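Local coordinates for conserved exported protein (Bacteroides fragilis, PDB 3CLW) that is of unknown function but probably hydrolyses O-glycosidic bonds, like other glycoside hydrolases of family 30, at residues E240-S243 and P248-I251. Residues are numbered along the deposited sequence; the frame is centred on the assembly and turned at random.
Sequences EIDS and PDDI
Asp249 points its carboxylate at the bend of 240-243, where OD1 collects two successive backbone amides. The bond from Ile241 N to Asp249 OD1 is 2.8 Å long and nearly straight, arriving on the anti side of the carboxylate and 31° out of its plane. The second, from Asp242 N to the same OD1, is weak at 3.4 Å. With chi1 at 68°, CG of Asp249 lies between its own backbone N and carbonyl carbon, the rotamer that carries OD1 to both amides. CG1 of Ile241 crosses at a slant, 3.7 Å from Asp249 CB. Asp242 turns its carboxylate 52° from that of Asp249, with the two OD1 atoms 3.5 Å apart; this like-charge approach is probably eased by the two amides and by Asp242's own partners, Thr247 OG1 on OD2 and, weakly, Ile244 N on OD1. Extended Glu240 crosses Asp249, CG to OD1 3.8 Å, and meets Asp250 CB to CB at 3.9 Å. Asp249 OD1 helps join the ends of this surface excursion, beside backbone bonding of Asp250 with Phe239; Lys204 of helix 204-221 bonds the Asp249 carbonyl. The loop leaves barrel strand 226-232 and, through Asp250, an N-cap residue without a side-chain capping bond, enters helix 251-256, whose Ile251 packs back on Pro230 and Val232.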
ATOM      1  N   GLU A 240     -18.167 -10.579  -9.264  1.00 45.88           N
ATOM      2  CA  GLU A 240     -18.178 -11.477 -10.427  1.00 47.54           C
ATOM      3  C   GLU A 240     -18.247 -10.637 -11.686  1.00 47.13           C
ATOM      4  O   GLU A 240     -19.068  -9.720 -11.752  1.00 47.16           O
ATOM      5  CB  GLU A 240     -19.380 -12.435 -10.348  1.00 48.11           C
ATOM      6  CG  GLU A 240     -19.335 -13.608 -11.334  1.00 49.78           C
ATOM      7  CD  GLU A 240     -20.496 -14.603 -11.127  1.00 50.67           C
ATOM      8  OE1 GLU A 240     -21.588 -14.200 -10.658  1.00 56.41           O
ATOM      9  OE2 GLU A 240     -20.312 -15.798 -11.427  1.00 55.51           O
ATOM     10  N   ILE A 241     -17.379 -10.930 -12.657  1.00 46.64           N
ATOM     11  CA  ILE A 241     -17.247 -10.112 -13.885  1.00 47.02           C
ATOM     12  C   ILE A 241     -17.281 -10.855 -15.239  1.00 47.44           C
ATOM     13  O   ILE A 241     -17.411 -10.220 -16.283  1.00 48.08           O
ATOM     14  CB  ILE A 241     -15.953  -9.226 -13.889  1.00 46.97           C
ATOM     15  CG1 ILE A 241     -14.693 -10.078 -13.700  1.00 44.15           C
ATOM     16  CG2 ILE A 241     -16.062  -8.088 -12.860  1.00 47.84           C
ATOM     17  CD1 ILE A 241     -13.552  -9.710 -14.629  1.00 46.16           C
ATOM     18  N   ASP A 242     -17.120 -12.171 -15.238  1.00 47.77           N
ATOM     19  CA  ASP A 242     -17.215 -12.934 -16.490  1.00 48.54           C
ATOM     20  C   ASP A 242     -17.854 -14.324 -16.289  1.00 48.30           C
ATOM     21  O   ASP A 242     -18.329 -14.626 -15.205  1.00 48.80           O
ATOM     22  CB  ASP A 242     -15.833 -13.057 -17.162  1.00 47.95           C
ATOM     23  CG  ASP A 242     -14.833 -13.874 -16.337  1.00 48.77           C
ATOM     24  OD1 ASP A 242     -15.254 -14.633 -15.425  1.00 47.96           O
ATOM     25  OD2 ASP A 242     -13.615 -13.750 -16.609  1.00 48.98           O
ATOM     26  N   SER A 243     -17.786 -15.162 -17.326  1.00 48.43           N
ATOM     27  CA  SER A 243     -18.281 -16.549 -17.326  1.00 48.37           C
ATOM     28  C   SER A 243     -17.146 -17.562 -17.453  1.00 48.38           C
ATOM     29  O   SER A 243     -17.371 -18.743 -17.780  1.00 48.73           O
ATOM     30  CB  SER A 243     -19.256 -16.733 -18.483  1.00 48.21           C
ATOM     31  OG  SER A 243     -20.373 -15.888 -18.291  1.00 48.97           O
ATOM     32  N   PRO A 248     -10.079 -15.614 -11.118  1.00 41.70           N
ATOM     33  CA  PRO A 248     -10.195 -15.264  -9.698  1.00 40.81           C
ATOM     34  C   PRO A 248     -10.957 -13.960  -9.505  1.00 40.50           C
ATOM     35  O   PRO A 248     -10.440 -13.009  -8.895  1.00 40.88           O
ATOM     36  CB  PRO A 248      -8.729 -15.143  -9.250  1.00 40.80           C
ATOM     37  CG  PRO A 248      -8.035 -14.641 -10.487  1.00 41.31           C
ATOM     38  CD  PRO A 248      -8.714 -15.356 -11.632  1.00 41.33           C
ATOM     39  N   ASP A 249     -12.176 -13.907 -10.034  1.00 39.97           N
ATOM     40  CA  ASP A 249     -13.102 -12.837  -9.713  1.00 39.70           C
ATOM     41  C   ASP A 249     -14.008 -13.310  -8.589  1.00 39.47           C
ATOM     42  O   ASP A 249     -13.763 -14.367  -7.975  1.00 38.85           O
ATOM     43  CB  ASP A 249     -13.909 -12.392 -10.945  1.00 40.01           C
ATOM     44  CG  ASP A 249     -14.892 -13.468 -11.438  1.00 41.78           C
ATOM     45  OD1 ASP A 249     -15.717 -13.135 -12.321  1.00 42.91           O
ATOM     46  OD2 ASP A 249     -14.831 -14.632 -10.958  1.00 40.93           O
ATOM     47  N   ASP A 250     -15.031 -12.516  -8.303  1.00 39.27           N
ATOM     48  CA  ASP A 250     -16.012 -12.843  -7.267  1.00 40.72           C
ATOM     49  C   ASP A 250     -15.386 -13.137  -5.906  1.00 40.34           C
ATOM     50  O   ASP A 250     -15.914 -13.952  -5.123  1.00 40.40           O
ATOM     51  CB  ASP A 250     -16.906 -14.016  -7.728  1.00 40.89           C
ATOM     52  CG  ASP A 250     -18.144 -14.169  -6.877  1.00 43.81           C
ATOM     53  OD1 ASP A 250     -18.736 -13.129  -6.533  1.00 43.82           O
ATOM     54  OD2 ASP A 250     -18.505 -15.335  -6.529  1.00 48.78           O
ATOM     55  N   ILE A 251     -14.255 -12.473  -5.626  1.00 39.85           N
ATOM     56  CA  ILE A 251     -13.476 -12.708  -4.405  1.00 38.78           C
ATOM     57  C   ILE A 251     -14.307 -12.545  -3.125  1.00 39.20           C
ATOM     58  O   ILE A 251     -14.283 -13.412  -2.254  1.00 39.28           O
ATOM     59  CB  ILE A 251     -12.186 -11.808  -4.333  1.00 38.58           C
ATOM     60  CG1 ILE A 251     -11.198 -12.160  -5.467  1.00 38.88           C
ATOM     61  CG2 ILE A 251     -11.541 -11.867  -2.943  1.00 36.34           C
ATOM     62  CD1 ILE A 251     -10.615 -13.596  -5.456  1.00 35.74           C
TER